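Local coordinates for protein 5'-deoxynucleotidase (Archaeoglobus fulgidus, PDB 1YNB) that probably removes the 5'-phosphate from 2'-deoxyribonucleoside monophosphates by hydrolysis, as a homodimeric, metal-dependent enzyme of the HD-domain superfamily, at residues Pro36-Ala50 against Ala123-Tyr135. Residues are numbered along the deposited sequence; the frame is centred on the assembly and turned at random.
Sequences PESVAEHNFRAAIIA and ADKLELAFQGVEY. Unlike the reference sequence in segment 36-50: N43 (reference Ser).
R45 and E127 knit the two helices together, each side chain seated among residues of the other helix. The axes of 39-50 and 123-135 approach to 8.4 Å at 117°.

Salt bridges come first. R45 meets E127 side-on, giving both NE and NH2 to the single oxygen OE2. R45 NE donates to the anti lone pair of E127 OE2 at 2.9 Å. The R45 chain turns at chi3 (61°), which brings its outer end round to E134. There the grip is end-on: R45 NH1 reaches E134 OE1 at 2.8 Å, and R45 NH2 reaches E134 OE2 at 2.7 Å. F130 CB lies over one guanidinium face. A methionine in place of R45 would probably leave E134 without this guanidinium partner and E127 OE2 without two of its donors. K21 of the second subunit also pairs with E127 OE2.

One strong hydrogen bond, from ND1, holds H42. ND1 of H42 donates to E127 OE1 at 2.6 Å, almost straight and in the ring plane, but from above the carboxylate plane. H42 NE2 makes a weak, bent bond to D124 OD2. E127 thus serves H42 with one oxygen and R45 with the other. A water joins E127 OE1 to E37 OE1, which R25 and W28 also bind. Farther along, E37 N donates to Y135 OH (2.8 Å).

Apolar packing closes the other end. A123 CB sits 3.7 Å from A50 CB and 3.9 Å from I49 CG2. I49 CD1 lies on E127 CA.

H42 and D124, with H74 and D75, fit the H...HD...D pattern of HD-domain phosphohydrolases. Their side chains converge with no metal bound. The E127 carboxylate probably orients H42 from the second shell of this presumed metal site.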
# COMPACT_ATOMS: atom_id res chain seq x y z
N PRO A 36 -3.70 -2.40 12.59
CA PRO A 36 -2.25 -2.29 12.54
C PRO A 36 -1.65 -3.08 11.37
O PRO A 36 -2.32 -3.86 10.74
CB PRO A 36 -1.83 -2.90 13.86
CG PRO A 36 -2.80 -3.98 14.02
CD PRO A 36 -4.13 -3.35 13.63
N GLU A 37 -0.35 -2.89 11.15
CA GLU A 37 0.34 -3.65 10.09
C GLU A 37 0.13 -5.16 10.35
O GLU A 37 -0.10 -5.60 11.49
CB GLU A 37 1.85 -3.34 10.17
CG GLU A 37 2.41 -3.32 11.59
CD GLU A 37 3.82 -3.92 11.70
OE1 GLU A 37 4.28 -4.12 12.84
OE2 GLU A 37 4.46 -4.14 10.63
N SER A 38 0.22 -5.96 9.29
CA SER A 38 0.07 -7.41 9.39
C SER A 38 1.50 -7.99 9.52
O SER A 38 2.50 -7.28 9.27
CB SER A 38 -0.60 -7.99 8.12
OG SER A 38 0.22 -7.78 6.98
N VAL A 39 1.60 -9.24 9.92
CA VAL A 39 2.93 -9.87 10.03
C VAL A 39 3.59 -9.84 8.63
O VAL A 39 4.77 -9.53 8.50
CB VAL A 39 2.77 -11.30 10.54
CG1 VAL A 39 4.16 -12.04 10.48
CG2 VAL A 39 2.29 -11.25 11.99
N ALA A 40 2.82 -10.16 7.60
CA ALA A 40 3.29 -10.04 6.20
C ALA A 40 3.94 -8.67 5.90
O ALA A 40 5.02 -8.60 5.27
CB ALA A 40 2.09 -10.27 5.22
N GLU A 41 3.29 -7.55 6.29
CA GLU A 41 3.86 -6.24 6.05
C GLU A 41 5.17 -6.01 6.84
O GLU A 41 6.11 -5.38 6.33
CB GLU A 41 2.81 -5.16 6.39
CG GLU A 41 1.68 -5.18 5.34
CD GLU A 41 0.45 -4.39 5.76
OE1 GLU A 41 0.23 -4.25 6.99
OE2 GLU A 41 -0.30 -3.94 4.87
N HIS A 42 5.22 -6.48 8.09
CA HIS A 42 6.45 -6.38 8.89
C HIS A 42 7.61 -7.14 8.14
O HIS A 42 8.69 -6.60 7.99
CB HIS A 42 6.22 -7.04 10.27
CG HIS A 42 7.48 -7.34 11.02
ND1 HIS A 42 8.38 -6.36 11.38
CD2 HIS A 42 8.00 -8.51 11.47
CE1 HIS A 42 9.40 -6.92 12.03
NE2 HIS A 42 9.19 -8.22 12.10
N ASN A 43 7.35 -8.37 7.70
CA ASN A 43 8.37 -9.20 7.01
C ASN A 43 8.82 -8.56 5.70
O ASN A 43 10.00 -8.62 5.32
CB ASN A 43 7.81 -10.57 6.68
CG ASN A 43 7.44 -11.36 7.90
OD1 ASN A 43 6.53 -12.20 7.85
ND2 ASN A 43 8.16 -11.14 9.00
N PHE A 44 7.86 -7.97 4.99
CA PHE A 44 8.17 -7.28 3.75
C PHE A 44 9.23 -6.23 3.98
O PHE A 44 10.28 -6.23 3.32
CB PHE A 44 6.90 -6.60 3.18
CG PHE A 44 7.16 -5.61 2.07
CD1 PHE A 44 7.51 -6.07 0.77
CD2 PHE A 44 7.09 -4.22 2.30
CE1 PHE A 44 7.78 -5.16 -0.24
CE2 PHE A 44 7.37 -3.30 1.27
CZ PHE A 44 7.71 -3.79 -0.01
N ARG A 45 8.95 -5.29 4.89
CA ARG A 45 9.93 -4.24 5.06
C ARG A 45 11.18 -4.73 5.78
O ARG A 45 12.27 -4.23 5.49
CB ARG A 45 9.34 -3.02 5.78
CG ARG A 45 10.34 -1.87 5.81
CD ARG A 45 9.73 -0.51 6.07
NE ARG A 45 9.05 -0.45 7.37
CZ ARG A 45 8.62 0.69 7.91
NH1 ARG A 45 8.79 1.84 7.29
NH2 ARG A 45 7.97 0.68 9.07
N ALA A 46 11.04 -5.71 6.67
CA ALA A 46 12.22 -6.21 7.36
C ALA A 46 13.15 -6.86 6.31
O ALA A 46 14.39 -6.76 6.44
CB ALA A 46 11.83 -7.23 8.41
N ALA A 47 12.55 -7.52 5.32
CA ALA A 47 13.37 -8.15 4.26
C ALA A 47 14.14 -7.10 3.50
O ALA A 47 15.35 -7.26 3.27
CB ALA A 47 12.49 -9.01 3.34
N ILE A 48 13.50 -6.00 3.11
CA ILE A 48 14.19 -4.94 2.43
C ILE A 48 15.28 -4.35 3.35
O ILE A 48 16.43 -4.10 2.93
CB ILE A 48 13.17 -3.88 1.94
CG1 ILE A 48 12.30 -4.53 0.84
CG2 ILE A 48 13.86 -2.61 1.40
CD1 ILE A 48 11.14 -3.66 0.39
N ILE A 49 14.96 -4.15 4.63
CA ILE A 49 16.00 -3.64 5.52
C ILE A 49 17.20 -4.61 5.63
O ILE A 49 18.34 -4.15 5.69
CB ILE A 49 15.42 -3.41 6.93
CG1 ILE A 49 14.44 -2.20 6.84
CG2 ILE A 49 16.54 -3.07 7.93
CD1 ILE A 49 13.63 -1.97 8.20
N ALA A 50 16.92 -5.91 5.68
CA ALA A 50 17.99 -6.91 5.83
C ALA A 50 18.93 -6.84 4.62
O ALA A 50 20.15 -6.95 4.76
CB ALA A 50 17.41 -8.29 5.99
N ALA A 123 17.34 -6.57 11.38
CA ALA A 123 16.29 -6.02 10.49
C ALA A 123 14.90 -6.07 11.14
O ALA A 123 14.10 -5.14 10.95
CB ALA A 123 16.28 -6.76 9.12
N ASP A 124 14.63 -7.16 11.86
CA ASP A 124 13.36 -7.40 12.57
C ASP A 124 13.20 -6.25 13.57
O ASP A 124 12.17 -5.57 13.60
CB ASP A 124 13.46 -8.74 13.31
CG ASP A 124 12.26 -9.02 14.21
OD1 ASP A 124 12.44 -9.74 15.22
OD2 ASP A 124 11.13 -8.55 13.92
N LYS A 125 14.22 -6.03 14.38
CA LYS A 125 14.17 -4.94 15.38
C LYS A 125 14.17 -3.53 14.78
O LYS A 125 13.51 -2.61 15.28
CB LYS A 125 15.38 -5.07 16.33
CG LYS A 125 15.38 -6.35 17.11
CD LYS A 125 16.60 -6.33 18.03
CE LYS A 125 17.12 -7.71 18.36
NZ LYS A 125 18.55 -7.54 18.79
N LEU A 126 14.93 -3.31 13.72
CA LEU A 126 14.93 -2.00 13.09
C LEU A 126 13.57 -1.72 12.46
O LEU A 126 13.12 -0.57 12.48
CB LEU A 126 15.97 -1.88 11.97
CG LEU A 126 17.28 -1.13 12.22
CD1 LEU A 126 17.96 -0.93 10.85
CD2 LEU A 126 17.05 0.25 12.89
N GLU A 127 12.96 -2.74 11.84
CA GLU A 127 11.65 -2.55 11.20
C GLU A 127 10.66 -2.07 12.29
O GLU A 127 9.83 -1.12 12.08
CB GLU A 127 11.17 -3.85 10.57
CG GLU A 127 10.10 -3.65 9.46
CD GLU A 127 8.72 -3.20 9.98
OE1 GLU A 127 8.24 -3.75 11.01
OE2 GLU A 127 8.11 -2.31 9.33
N LEU A 128 10.70 -2.75 13.42
CA LEU A 128 9.83 -2.39 14.56
C LEU A 128 10.09 -0.96 15.01
O LEU A 128 9.14 -0.20 15.25
CB LEU A 128 10.09 -3.35 15.74
CG LEU A 128 9.40 -3.02 17.08
CD1 LEU A 128 7.87 -3.14 16.97
CD2 LEU A 128 9.89 -4.01 18.07
N ALA A 129 11.36 -0.55 15.12
CA ALA A 129 11.67 0.82 15.52
C ALA A 129 11.11 1.82 14.49
O ALA A 129 10.55 2.85 14.86
CB ALA A 129 13.22 1.03 15.69
N PHE A 130 11.27 1.55 13.20
CA PHE A 130 10.72 2.47 12.19
C PHE A 130 9.18 2.56 12.33
O PHE A 130 8.61 3.66 12.25
CB PHE A 130 11.01 1.98 10.75
CG PHE A 130 12.27 2.56 10.18
CD1 PHE A 130 13.52 2.02 10.53
CD2 PHE A 130 12.22 3.65 9.32
CE1 PHE A 130 14.71 2.58 9.98
CE2 PHE A 130 13.36 4.21 8.78
CZ PHE A 130 14.63 3.67 9.11
N GLN A 131 8.54 1.41 12.55
CA GLN A 131 7.07 1.36 12.65
C GLN A 131 6.63 2.06 13.96
O GLN A 131 5.56 2.68 14.02
CB GLN A 131 6.56 -0.07 12.61
CG GLN A 131 5.00 -0.15 12.54
CD GLN A 131 4.39 0.58 11.34
OE1 GLN A 131 4.44 0.08 10.20
NE2 GLN A 131 3.79 1.76 11.58
N GLY A 132 7.49 1.99 14.96
CA GLY A 132 7.22 2.67 16.24
C GLY A 132 7.23 4.19 16.05
O GLY A 132 6.36 4.92 16.58
N VAL A 133 8.24 4.69 15.33
CA VAL A 133 8.35 6.12 15.05
C VAL A 133 7.16 6.54 14.19
O VAL A 133 6.60 7.62 14.44
CB VAL A 133 9.66 6.44 14.30
CG1 VAL A 133 9.65 7.86 13.72
CG2 VAL A 133 10.83 6.34 15.30
N GLU A 134 6.78 5.73 13.21
CA GLU A 134 5.64 6.08 12.33
C GLU A 134 4.33 6.10 13.12
O GLU A 134 3.52 7.02 12.95
CB GLU A 134 5.54 5.07 11.17
CG GLU A 134 6.72 5.27 10.23
CD GLU A 134 7.15 4.02 9.45
OE1 GLU A 134 8.15 4.14 8.70
OE2 GLU A 134 6.51 2.95 9.58
N TYR A 135 4.12 5.12 13.98
CA TYR A 135 2.88 5.09 14.75
C TYR A 135 2.83 6.12 15.88
O TYR A 135 1.73 6.46 16.35
CB TYR A 135 2.64 3.69 15.35
CG TYR A 135 2.11 2.64 14.38
CD1 TYR A 135 1.32 2.99 13.27
CD2 TYR A 135 2.31 1.29 14.62
CE1 TYR A 135 0.73 2.02 12.46
CE2 TYR A 135 1.73 0.30 13.82
CZ TYR A 135 0.94 0.66 12.74
OH TYR A 135 0.36 -0.27 11.93
O HOH W 1 6.82 -3.47 13.24